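Local coordinates for DNA protection during starvation protein (Mycobacterium smegmatis, PDB 2YW6) that probably protects DNA from oxidative damage by oxidising ferrous iron with hydrogen peroxide and storing it as a ferric mineral inside a hollow shell of twelve subunits, at residues V17-L25 with T74-T82; S26-T34 with A85-D93. All coordinates share one frame; numbering follows the deposited sequence.

Contact 1: V17-L25 with T74-T82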
ATOM      1  N   VAL B  17     -21.729 -27.490  22.809  1.00 48.17           N
ATOM      2  CA  VAL B  17     -21.507 -26.407  21.865  1.00 46.20           C
ATOM      3  C   VAL B  17     -20.413 -26.844  20.887  1.00 43.89           C
ATOM      4  O   VAL B  17     -20.534 -26.670  19.668  1.00 42.01           O
ATOM      5  CB  VAL B  17     -21.038 -25.131  22.583  1.00 47.60           C
ATOM      6  CG1 VAL B  17     -20.914 -23.994  21.590  1.00 49.95           C
ATOM      7  CG2 VAL B  17     -22.004 -24.771  23.693  1.00 50.12           C
ATOM      8  N   ALA B  18     -19.347 -27.418  21.443  1.00 40.61           N
ATOM      9  CA  ALA B  18     -18.211 -27.880  20.651  1.00 39.56           C
ATOM     10  C   ALA B  18     -18.672 -28.835  19.550  1.00 41.14           C
ATOM     11  O   ALA B  18     -18.142 -28.806  18.436  1.00 38.30           O
ATOM     12  CB  ALA B  18     -17.163 -28.559  21.563  1.00 34.38           C
ATOM     13  N   ASP B  19     -19.663 -29.666  19.853  1.00 42.78           N
ATOM     14  CA  ASP B  19     -20.193 -30.599  18.865  1.00 45.46           C
ATOM     15  C   ASP B  19     -20.936 -29.849  17.762  1.00 44.93           C
ATOM     16  O   ASP B  19     -20.735 -30.117  16.573  1.00 43.80           O
ATOM     17  CB  ASP B  19     -21.117 -31.606  19.537  1.00 51.93           C
ATOM     18  CG  ASP B  19     -20.369 -32.541  20.451  1.00 60.61           C
ATOM     19  OD1 ASP B  19     -20.994 -33.454  21.019  1.00 66.58           O
ATOM     20  OD2 ASP B  19     -19.143 -32.361  20.600  1.00 64.95           O
ATOM     21  N   LEU B  20     -21.793 -28.911  18.162  1.00 42.81           N
ATOM     22  CA  LEU B  20     -22.541 -28.108  17.206  1.00 39.88           C
ATOM     23  C   LEU B  20     -21.581 -27.461  16.225  1.00 38.90           C
ATOM     24  O   LEU B  20     -21.839 -27.440  15.020  1.00 38.80           O
ATOM     25  CB  LEU B  20     -23.307 -26.999  17.914  1.00 39.32           C
ATOM     26  CG  LEU B  20     -24.717 -27.256  18.418  1.00 39.44           C
ATOM     27  CD1 LEU B  20     -25.284 -25.948  18.973  1.00 40.53           C
ATOM     28  CD2 LEU B  20     -25.578 -27.756  17.288  1.00 38.77           C
ATOM     29  N   LEU B  21     -20.475 -26.923  16.747  1.00 37.11           N
ATOM     30  CA  LEU B  21     -19.490 -26.260  15.895  1.00 36.36           C
ATOM     31  C   LEU B  21     -18.793 -27.212  14.924  1.00 34.61           C
ATOM     32  O   LEU B  21     -18.534 -26.845  13.777  1.00 34.04           O
ATOM     33  CB  LEU B  21     -18.455 -25.514  16.738  1.00 34.02           C
ATOM     34  CG  LEU B  21     -18.996 -24.287  17.475  1.00 33.45           C
ATOM     35  CD1 LEU B  21     -17.894 -23.700  18.346  1.00 32.47           C
ATOM     36  CD2 LEU B  21     -19.512 -23.253  16.465  1.00 32.29           C
ATOM     37  N   GLN B  22     -18.497 -28.424  15.375  1.00 32.75           N
ATOM     38  CA  GLN B  22     -17.846 -29.395  14.505  1.00 33.16           C
ATOM     39  C   GLN B  22     -18.703 -29.626  13.265  1.00 34.86           C
ATOM     40  O   GLN B  22     -18.183 -29.728  12.150  1.00 32.33           O
ATOM     41  CB  GLN B  22     -17.639 -30.718  15.236  1.00 32.04           C
ATOM     42  CG  GLN B  22     -17.012 -31.781  14.371  1.00 29.96           C
ATOM     43  CD  GLN B  22     -15.624 -31.391  13.910  1.00 29.78           C
ATOM     44  OE1 GLN B  22     -14.748 -31.116  14.733  1.00 30.85           O
ATOM     45  NE2 GLN B  22     -15.413 -31.364  12.595  1.00 26.46           N
ATOM     46  N   LYS B  23     -20.012 -29.737  13.467  1.00 37.56           N
ATOM     47  CA  LYS B  23     -20.940 -29.919  12.354  1.00 38.74           C
ATOM     48  C   LYS B  23     -20.721 -28.755  11.394  1.00 39.30           C
ATOM     49  O   LYS B  23     -20.556 -28.943  10.191  1.00 36.35           O
ATOM     50  CB  LYS B  23     -22.402 -29.879  12.837  1.00 40.94           C
ATOM     51  CG  LYS B  23     -23.011 -31.207  13.232  1.00 45.57           C
ATOM     52  CD  LYS B  23     -22.415 -31.729  14.508  1.00 49.62           C
ATOM     53  CE  LYS B  23     -23.154 -32.970  14.979  1.00 52.16           C
ATOM     54  NZ  LYS B  23     -22.739 -33.356  16.361  1.00 52.19           N
ATOM     55  N   GLN B  24     -20.735 -27.547  11.950  1.00 37.90           N
ATOM     56  CA  GLN B  24     -20.553 -26.343  11.160  1.00 35.37           C
ATOM     57  C   GLN B  24     -19.206 -26.375  10.437  1.00 32.66           C
ATOM     58  O   GLN B  24     -19.118 -26.022   9.258  1.00 32.32           O
ATOM     59  CB  GLN B  24     -20.647 -25.112  12.063  1.00 34.78           C
ATOM     60  CG  GLN B  24     -20.926 -23.817  11.309  1.00 41.05           C
ATOM     61  CD  GLN B  24     -22.369 -23.700  10.818  1.00 42.31           C
ATOM     62  OE1 GLN B  24     -23.120 -24.683  10.793  1.00 43.61           O
ATOM     63  NE2 GLN B  24     -22.755 -22.493  10.416  1.00 40.98           N
ATOM     64  N   LEU B  25     -18.166 -26.804  11.144  1.00 30.09           N
ATOM     65  CA  LEU B  25     -16.831 -26.882  10.574  1.00 31.43           C
ATOM     66  C   LEU B  25     -16.798 -27.743   9.303  1.00 31.90           C
ATOM     67  O   LEU B  25     -16.219 -27.345   8.287  1.00 34.13           O
ATOM     68  CB  LEU B  25     -15.858 -27.461  11.605  1.00 28.90           C
ATOM     69  CG  LEU B  25     -14.360 -27.130  11.547  1.00 28.23           C
ATOM     70  CD1 LEU B  25     -13.575 -28.347  11.985  1.00 25.88           C
ATOM     71  CD2 LEU B  25     -13.932 -26.717  10.148  1.00 27.97           C
ATOM     72  N   THR B  74     -10.655 -23.815  21.484  1.00 41.22           N
ATOM     73  CA  THR B  74     -10.733 -22.914  22.642  1.00 40.69           C
ATOM     74  C   THR B  74     -11.697 -23.497  23.668  1.00 42.67           C
ATOM     75  O   THR B  74     -11.505 -23.339  24.874  1.00 41.53           O
ATOM     76  CB  THR B  74     -11.228 -21.485  22.263  1.00 39.23           C
ATOM     77  OG1 THR B  74     -10.331 -20.897  21.320  1.00 38.03           O
ATOM     78  CG2 THR B  74     -11.299 -20.583  23.502  1.00 36.18           C
ATOM     79  N   LEU B  75     -12.731 -24.175  23.188  1.00 43.90           N
ATOM     80  CA  LEU B  75     -13.699 -24.769  24.093  1.00 46.37           C
ATOM     81  C   LEU B  75     -13.130 -26.013  24.780  1.00 46.85           C
ATOM     82  O   LEU B  75     -13.559 -26.376  25.871  1.00 47.59           O
ATOM     83  CB  LEU B  75     -14.985 -25.102  23.338  1.00 48.24           C
ATOM     84  CG  LEU B  75     -15.756 -23.858  22.893  1.00 49.61           C
ATOM     85  CD1 LEU B  75     -16.998 -24.256  22.124  1.00 51.22           C
ATOM     86  CD2 LEU B  75     -16.130 -23.049  24.110  1.00 50.81           C
ATOM     87  N   GLY B  76     -12.164 -26.663  24.141  1.00 46.83           N
ATOM     88  CA  GLY B  76     -11.561 -27.836  24.744  1.00 46.38           C
ATOM     89  C   GLY B  76     -11.517 -29.100  23.903  1.00 48.16           C
ATOM     90  O   GLY B  76     -10.823 -30.051  24.259  1.00 46.56           O
ATOM     91  N   LYS B  77     -12.248 -29.143  22.797  1.00 48.28           N
ATOM     92  CA  LYS B  77     -12.229 -30.338  21.967  1.00 46.85           C
ATOM     93  C   LYS B  77     -11.246 -30.164  20.818  1.00 44.40           C
ATOM     94  O   LYS B  77     -10.686 -29.087  20.615  1.00 41.26           O
ATOM     95  CB  LYS B  77     -13.651 -30.648  21.459  1.00 50.98           C
ATOM     96  CG  LYS B  77     -13.780 -31.821  20.471  1.00 63.37           C
ATOM     97  CD  LYS B  77     -12.809 -32.984  20.781  1.00 67.60           C
ATOM     98  CE  LYS B  77     -12.951 -33.535  22.174  1.00 69.23           C
ATOM     99  NZ  LYS B  77     -11.761 -34.404  22.409  1.00 68.90           N
ATOM    100  N   SER B  78     -11.025 -31.244  20.086  1.00 42.18           N
ATOM    101  CA  SER B  78     -10.122 -31.266  18.949  1.00 39.99           C
ATOM    102  C   SER B  78     -10.948 -31.208  17.667  1.00 39.36           C
ATOM    103  O   SER B  78     -11.752 -32.107  17.388  1.00 38.69           O
ATOM    104  CB  SER B  78      -9.279 -32.544  18.999  1.00 37.81           C
ATOM    105  OG  SER B  78      -8.656 -32.811  17.761  1.00 38.55           O
ATOM    106  N   PRO B  79     -10.791 -30.126  16.890  1.00 37.24           N
ATOM    107  CA  PRO B  79     -11.528 -29.958  15.630  1.00 37.78           C
ATOM    108  C   PRO B  79     -10.942 -30.827  14.521  1.00 38.61           C
ATOM    109  O   PRO B  79      -9.734 -31.059  14.486  1.00 37.30           O
ATOM    110  CB  PRO B  79     -11.394 -28.461  15.348  1.00 39.21           C
ATOM    111  CG  PRO B  79     -10.065 -28.120  15.938  1.00 38.70           C
ATOM    112  CD  PRO B  79     -10.050 -28.896  17.238  1.00 38.43           C
ATOM    113  N   LYS B  80     -11.793 -31.325  13.629  1.00 39.24           N
ATOM    114  CA  LYS B  80     -11.329 -32.178  12.528  1.00 39.60           C
ATOM    115  C   LYS B  80     -11.590 -31.584  11.161  1.00 38.86           C
ATOM    116  O   LYS B  80     -12.732 -31.285  10.817  1.00 38.53           O
ATOM    117  CB  LYS B  80     -11.991 -33.556  12.573  1.00 44.41           C
ATOM    118  CG  LYS B  80     -11.544 -34.443  13.705  1.00 51.34           C
ATOM    119  CD  LYS B  80     -12.254 -34.091  14.980  1.00 55.74           C
ATOM    120  CE  LYS B  80     -11.890 -35.082  16.059  1.00 57.32           C
ATOM    121  NZ  LYS B  80     -10.429 -35.054  16.333  1.00 57.76           N
ATOM    122  N   GLY B  81     -10.530 -31.453  10.372  1.00 37.78           N
ATOM    123  CA  GLY B  81     -10.652 -30.877   9.045  1.00 35.66           C
ATOM    124  C   GLY B  81     -10.245 -31.794   7.910  1.00 35.14           C
ATOM    125  O   GLY B  81     -10.250 -31.394   6.743  1.00 36.04           O
ATOM    126  N   THR B  82      -9.896 -33.031   8.241  1.00 34.62           N
ATOM    127  CA  THR B  82      -9.500 -33.997   7.219  1.00 34.67           C
ATOM    128  C   THR B  82     -10.726 -34.390   6.396  1.00 33.69           C
ATOM    129  O   THR B  82     -11.851 -34.264   6.868  1.00 35.37           O
ATOM    130  CB  THR B  82      -8.909 -35.277   7.862  1.00 35.78           C
ATOM    131  OG1 THR B  82      -9.859 -35.824   8.792  1.00 36.40           O
ATOM    132  CG2 THR B  82      -7.581 -34.971   8.570  1.00 31.29           C
TER

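Contact 2: S26-T34 with A85-D93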
ATOM      1  N   SER B  26     -17.407 -28.923   9.360  1.00 32.18           N
ATOM      2  CA  SER B  26     -17.418 -29.810   8.205  1.00 33.86           C
ATOM      3  C   SER B  26     -18.233 -29.232   7.052  1.00 33.96           C
ATOM      4  O   SER B  26     -17.885 -29.419   5.883  1.00 34.52           O
ATOM      5  CB  SER B  26     -17.962 -31.186   8.599  1.00 34.10           C
ATOM      6  OG  SER B  26     -17.228 -31.707   9.694  1.00 34.62           O
ATOM      7  N   THR B  27     -19.317 -28.532   7.376  1.00 33.61           N
ATOM      8  CA  THR B  27     -20.160 -27.917   6.352  1.00 33.28           C
ATOM      9  C   THR B  27     -19.388 -26.836   5.608  1.00 33.20           C
ATOM     10  O   THR B  27     -19.518 -26.702   4.388  1.00 33.34           O
ATOM     11  CB  THR B  27     -21.420 -27.275   6.958  1.00 34.37           C
ATOM     12  OG1 THR B  27     -22.313 -28.304   7.389  1.00 35.06           O
ATOM     13  CG2 THR B  27     -22.120 -26.388   5.929  1.00 33.59           C
ATOM     14  N   TYR B  28     -18.601 -26.054   6.349  1.00 34.62           N
ATOM     15  CA  TYR B  28     -17.797 -24.999   5.749  1.00 35.77           C
ATOM     16  C   TYR B  28     -16.725 -25.599   4.852  1.00 36.54           C
ATOM     17  O   TYR B  28     -16.559 -25.175   3.710  1.00 40.78           O
ATOM     18  CB  TYR B  28     -17.137 -24.141   6.828  1.00 34.35           C
ATOM     19  CG  TYR B  28     -18.084 -23.220   7.578  1.00 30.88           C
ATOM     20  CD1 TYR B  28     -17.682 -22.584   8.761  1.00 27.98           C
ATOM     21  CD2 TYR B  28     -19.362 -22.938   7.080  1.00 29.41           C
ATOM     22  CE1 TYR B  28     -18.535 -21.694   9.428  1.00 29.18           C
ATOM     23  CE2 TYR B  28     -20.220 -22.054   7.736  1.00 28.56           C
ATOM     24  CZ  TYR B  28     -19.801 -21.431   8.908  1.00 28.54           C
ATOM     25  OH  TYR B  28     -20.651 -20.568   9.558  1.00 26.05           O
ATOM     26  N   ASN B  29     -16.000 -26.591   5.361  1.00 36.09           N
ATOM     27  CA  ASN B  29     -14.955 -27.214   4.560  1.00 36.12           C
ATOM     28  C   ASN B  29     -15.551 -27.764   3.270  1.00 36.70           C
ATOM     29  O   ASN B  29     -15.036 -27.507   2.167  1.00 33.15           O
ATOM     30  CB  ASN B  29     -14.277 -28.349   5.330  1.00 37.26           C
ATOM     31  CG  ASN B  29     -13.421 -27.845   6.475  1.00 37.56           C
ATOM     32  OD1 ASN B  29     -13.016 -26.691   6.494  1.00 39.99           O
ATOM     33  ND2 ASN B  29     -13.126 -28.721   7.428  1.00 39.31           N
ATOM     34  N   ASP B  30     -16.640 -28.516   3.412  1.00 36.29           N
ATOM     35  CA  ASP B  30     -17.314 -29.098   2.261  1.00 35.12           C
ATOM     36  C   ASP B  30     -17.775 -27.962   1.357  1.00 33.86           C
ATOM     37  O   ASP B  30     -17.736 -28.068   0.127  1.00 34.94           O
ATOM     38  CB  ASP B  30     -18.513 -29.928   2.724  1.00 37.92           C
ATOM     39  CG  ASP B  30     -19.095 -30.798   1.614  1.00 43.14           C
ATOM     40  OD1 ASP B  30     -18.541 -30.798   0.493  1.00 43.14           O
ATOM     41  OD2 ASP B  30     -20.109 -31.485   1.863  1.00 44.53           O
ATOM     42  N   LEU B  31     -18.175 -26.854   1.979  1.00 32.43           N
ATOM     43  CA  LEU B  31     -18.657 -25.699   1.238  1.00 30.92           C
ATOM     44  C   LEU B  31     -17.619 -24.997   0.398  1.00 31.47           C
ATOM     45  O   LEU B  31     -17.867 -24.732  -0.784  1.00 32.31           O
ATOM     46  CB  LEU B  31     -19.303 -24.685   2.172  1.00 25.96           C
ATOM     47  CG  LEU B  31     -20.022 -23.512   1.485  1.00 24.01           C
ATOM     48  CD1 LEU B  31     -20.865 -23.977   0.299  1.00 19.42           C
ATOM     49  CD2 LEU B  31     -20.895 -22.817   2.519  1.00 21.43           C
ATOM     50  N   HIS B  32     -16.456 -24.689   0.969  1.00 33.53           N
ATOM     51  CA  HIS B  32     -15.472 -24.000   0.152  1.00 36.75           C
ATOM     52  C   HIS B  32     -14.852 -24.931  -0.892  1.00 36.88           C
ATOM     53  O   HIS B  32     -14.403 -24.478  -1.938  1.00 38.71           O
ATOM     54  CB  HIS B  32     -14.423 -23.252   1.016  1.00 39.65           C
ATOM     55  CG  HIS B  32     -13.489 -24.127   1.794  1.00 41.30           C
ATOM     56  ND1 HIS B  32     -12.516 -24.903   1.197  1.00 41.11           N
ATOM     57  CD2 HIS B  32     -13.322 -24.282   3.130  1.00 40.13           C
ATOM     58  CE1 HIS B  32     -11.791 -25.492   2.130  1.00 41.54           C
ATOM     59  NE2 HIS B  32     -12.261 -25.129   3.314  1.00 39.97           N
ATOM     60  N   LEU B  33     -14.861 -26.237  -0.632  1.00 36.46           N
ATOM     61  CA  LEU B  33     -14.349 -27.196  -1.612  1.00 34.73           C
ATOM     62  C   LEU B  33     -15.318 -27.143  -2.790  1.00 35.07           C
ATOM     63  O   LEU B  33     -14.925 -26.952  -3.944  1.00 32.10           O
ATOM     64  CB  LEU B  33     -14.355 -28.617  -1.049  1.00 34.30           C
ATOM     65  CG  LEU B  33     -13.323 -28.998   0.015  1.00 34.09           C
ATOM     66  CD1 LEU B  33     -13.698 -30.361   0.596  1.00 30.87           C
ATOM     67  CD2 LEU B  33     -11.919 -29.004  -0.590  1.00 30.22           C
ATOM     68  N   THR B  34     -16.598 -27.318  -2.481  1.00 32.81           N
ATOM     69  CA  THR B  34     -17.639 -27.289  -3.500  1.00 32.24           C
ATOM     70  C   THR B  34     -17.610 -25.961  -4.269  1.00 32.72           C
ATOM     71  O   THR B  34     -17.597 -25.955  -5.502  1.00 29.66           O
ATOM     72  CB  THR B  34     -19.012 -27.485  -2.862  1.00 32.96           C
ATOM     73  OG1 THR B  34     -18.995 -28.691  -2.094  1.00 35.08           O
ATOM     74  CG2 THR B  34     -20.091 -27.562  -3.922  1.00 34.14           C
ATOM     75  N   ALA B  85     -13.455 -36.681   8.026  1.00 37.67           N
ATOM     76  CA  ALA B  85     -14.366 -35.987   8.933  1.00 35.54           C
ATOM     77  C   ALA B  85     -15.420 -35.212   8.150  1.00 36.56           C
ATOM     78  O   ALA B  85     -16.550 -35.062   8.603  1.00 34.47           O
ATOM     79  CB  ALA B  85     -13.591 -35.044   9.837  1.00 31.72           C
ATOM     80  N   ILE B  86     -15.055 -34.721   6.969  1.00 40.47           N
ATOM     81  CA  ILE B  86     -16.009 -33.977   6.156  1.00 41.61           C
ATOM     82  C   ILE B  86     -17.171 -34.853   5.696  1.00 43.78           C
ATOM     83  O   ILE B  86     -18.315 -34.413   5.746  1.00 43.70           O
ATOM     84  CB  ILE B  86     -15.335 -33.334   4.923  1.00 41.70           C
ATOM     85  CG1 ILE B  86     -14.365 -32.245   5.372  1.00 42.76           C
ATOM     86  CG2 ILE B  86     -16.381 -32.733   4.011  1.00 41.40           C
ATOM     87  CD1 ILE B  86     -13.549 -31.650   4.245  1.00 43.65           C
ATOM     88  N   ILE B  87     -16.898 -36.082   5.259  1.00 48.85           N
ATOM     89  CA  ILE B  87     -17.984 -36.949   4.806  1.00 56.00           C
ATOM     90  C   ILE B  87     -18.752 -37.564   5.986  1.00 58.55           C
ATOM     91  O   ILE B  87     -19.965 -37.771   5.904  1.00 59.30           O
ATOM     92  CB  ILE B  87     -17.475 -38.078   3.852  1.00 57.22           C
ATOM     93  CG1 ILE B  87     -16.715 -39.151   4.633  1.00 59.25           C
ATOM     94  CG2 ILE B  87     -16.601 -37.483   2.764  1.00 58.95           C
ATOM     95  CD1 ILE B  87     -17.613 -40.265   5.162  1.00 58.78           C
ATOM     96  N   LYS B  88     -18.048 -37.850   7.078  1.00 63.03           N
ATOM     97  CA  LYS B  88     -18.684 -38.417   8.260  1.00 63.56           C
ATOM     98  C   LYS B  88     -19.747 -37.439   8.757  1.00 61.62           C
ATOM     99  O   LYS B  88     -20.919 -37.779   8.896  1.00 60.03           O
ATOM    100  CB  LYS B  88     -17.646 -38.655   9.362  1.00 65.86           C
ATOM    101  CG  LYS B  88     -18.216 -39.224  10.651  1.00 72.91           C
ATOM    102  CD  LYS B  88     -18.952 -40.533  10.392  1.00 77.29           C
ATOM    103  CE  LYS B  88     -19.451 -41.169  11.680  1.00 79.00           C
ATOM    104  NZ  LYS B  88     -18.332 -41.573  12.582  1.00 79.70           N
ATOM    105  N   ASP B  89     -19.321 -36.213   9.016  1.00 61.78           N
ATOM    106  CA  ASP B  89     -20.223 -35.178   9.488  1.00 64.04           C
ATOM    107  C   ASP B  89     -21.237 -34.827   8.411  1.00 69.80           C
ATOM    108  O   ASP B  89     -22.421 -34.627   8.692  1.00 72.32           O
ATOM    109  CB  ASP B  89     -19.413 -33.943   9.881  1.00 57.51           C
ATOM    110  CG  ASP B  89     -18.611 -34.161  11.151  1.00 52.68           C
ATOM    111  OD1 ASP B  89     -17.399 -33.827  11.175  1.00 47.33           O
ATOM    112  OD2 ASP B  89     -19.201 -34.666  12.136  1.00 50.18           O
ATOM    113  N   ARG B  90     -20.764 -34.778   7.172  1.00 82.20           N
ATOM    114  CA  ARG B  90     -21.598 -34.434   6.032  1.00 90.04           C
ATOM    115  C   ARG B  90     -22.986 -35.058   6.067  1.00 92.69           C
ATOM    116  O   ARG B  90     -23.180 -36.183   6.540  1.00 95.27           O
ATOM    117  CB  ARG B  90     -20.900 -34.836   4.726  1.00 91.82           C
ATOM    118  CG  ARG B  90     -21.517 -36.036   4.012  1.00 97.18           C
ATOM    119  CD  ARG B  90     -20.628 -36.552   2.890  1.00 99.65           C
ATOM    120  NE  ARG B  90     -20.240 -35.496   1.960  1.00100.94           N
ATOM    121  CZ  ARG B  90     -19.577 -35.706   0.828  1.00101.04           C
ATOM    122  NH1 ARG B  90     -19.234 -36.941   0.482  1.00100.98           N
ATOM    123  NH2 ARG B  90     -19.269 -34.687   0.037  1.00100.65           N
ATOM    124  N   THR B  91     -23.951 -34.296   5.567  1.00 98.69           N
ATOM    125  CA  THR B  91     -25.327 -34.749   5.473  1.00105.98           C
ATOM    126  C   THR B  91     -25.707 -34.500   4.026  1.00105.62           C
ATOM    127  O   THR B  91     -26.331 -35.348   3.385  1.00110.70           O
ATOM    128  CB  THR B  91     -26.269 -33.954   6.392  1.00108.62           C
ATOM    129  OG1 THR B  91     -25.938 -34.219   7.762  1.00109.15           O
ATOM    130  CG2 THR B  91     -27.718 -34.361   6.140  1.00108.79           C
ATOM    131  N   TRP B  92     -25.318 -33.331   3.514  1.00107.73           N
ATOM    132  CA  TRP B  92     -25.600 -32.999   2.126  1.00106.30           C
ATOM    133  C   TRP B  92     -24.632 -33.824   1.278  1.00106.09           C
ATOM    134  O   TRP B  92     -23.429 -33.572   1.252  1.00108.74           O
ATOM    135  CB  TRP B  92     -25.478 -31.469   1.890  1.00 98.38           C
ATOM    136  CG  TRP B  92     -24.308 -30.940   1.044  1.00 88.69           C
ATOM    137  CD1 TRP B  92     -23.961 -31.316  -0.232  1.00 84.80           C
ATOM    138  CD2 TRP B  92     -23.385 -29.899   1.416  1.00 85.37           C
ATOM    139  NE1 TRP B  92     -22.882 -30.578  -0.669  1.00 83.23           N
ATOM    140  CE2 TRP B  92     -22.511 -29.707   0.313  1.00 84.09           C
ATOM    141  CE3 TRP B  92     -23.214 -29.115   2.566  1.00 83.75           C
ATOM    142  CZ2 TRP B  92     -21.480 -28.759   0.341  1.00 83.01           C
ATOM    143  CZ3 TRP B  92     -22.188 -28.175   2.588  1.00 83.07           C
ATOM    144  CH2 TRP B  92     -21.335 -28.006   1.480  1.00 83.43           C
ATOM    145  N   ASP B  93     -25.188 -34.849   0.639  1.00104.15           N
ATOM    146  CA  ASP B  93     -24.470 -35.782  -0.228  1.00107.07           C
ATOM    147  C   ASP B  93     -23.085 -35.332  -0.692  1.00102.68           C
ATOM    148  O   ASP B  93     -22.167 -35.205   0.113  1.00106.27           O
ATOM    149  CB  ASP B  93     -25.348 -36.092  -1.438  1.00115.70           C
ATOM    150  CG  ASP B  93     -25.910 -34.837  -2.076  1.00120.82           C
ATOM    151  OD1 ASP B  93     -25.148 -34.125  -2.765  1.00121.39           O
ATOM    152  OD2 ASP B  93     -27.110 -34.552  -1.874  1.00121.13           O
TER

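Contact 1: V17-L25 with T74-T82
Leu75, in the last turn of helix 47-75, pushes one methyl against helix 12-41: its CD1 is 3.9 Å from Leu21 CD1 and 4.0 Å from Val17 CG1, and its side chain crosses both partners at about a right angle. The same CD1 also rests against the backbone N of Ala18. Gly76, with positive phi, ends the helix in a Schellman motif, Lys77 N bonding back to Ile72 O. From there the chain runs extended along the first helix of the ferritin-like four-helix bundle. Lys77 lays its CB on Ala18 CB (4.1 Å), while its amine leads away. Pro79 offers CB to Leu25 CD1, an apolar touch at 4.0 Å. At Lys80 the carboxamide of Gln22 acts as a surrogate backbone partner: Lys80 N donates to Gln22 OE1 (3.2 Å), tilted 18° from the carbonyl plane, and Gln22 NE2 donates to Lys80 O (3.2 Å) in the carbonyl plane, on a lone pair. A bend at chi2 (63°) brings this amide alongside the strand-like chain, and the two bonds together fix its flip. The Lys80 amine turns elsewhere, to Ser78 OG (3.2 Å) and, as a salt bridge, to Glu98 of a neighbouring subunit, whose His37 accepts a hydrogen bond from Gly81 N.

Contact 2: S26-T34 with A85-D93
Ser26 OG donates to Asp89 OD1 at 2.6 Å, reaching the carboxylate oxygen on its anti side and 33° out of the carboxylate plane. The bond ties helix 12-41 to the last turn of helix 83-89. One turn earlier Ile86 enters as a knob among Ser26, Asn29, Asp30 and Leu33. Its CD1 lies 3.6 Å from Asn29 CB and meets Leu33 CD1 tip to tip, while the CG2 branch rests on Asp30 CB (3.8 Å). The short helix 83-89 lies, in Dps proteins, in the connection between the second and third helices of the bundle; here the axes of segments 85-89 and 26-34 pass 8.9 Å apart at a crossing angle of -114°. Pro83 of a neighbouring subunit packs on Ile86, Asp30 and Leu33. Beyond the helix end, the poorly ordered Trp92 folds back against Asp30. The carboxylate stacks on one indole face, the two planes 7° apart and OD2 3.4 Å from CE2, while Thr27 CG2 and Thr34 OG1 lie at the ring edge. Thr34 OG1 also donates to Asp30 O (2.6 Å), from the opposite face of that carbonyl to Thr34 N, so two donors grip the oxygen. Arg90, likewise poorly ordered, has NH2 in a long salt bridge to Asp30 OD2 (3.8 Å) whose placement is doubtful; its stronger partner is Asp94.

In the fold
Contacts 1 and 2 occupy successive lengths of helix 12-41. The extended chain of contact 1 runs along with that helix, and helix 83-89 of contact 2 then turns across it. Their centres lie 13 Å apart. At the seam Lys80 CB is 3.5 Å from Ala85 CB, and Gln22 NE2 makes a weak hydrogen bond to Asp89 OD1. Both contacts also reach a neighbouring subunit of the dodecamer. Close by are iron ligands, assigned by similarity, of a ferroxidase site shared between two subunits: the Asp66 side chain is about 7 Å from those of Leu25 and Asn29, and the Glu70 side chain about 7 Å from that of Pro79.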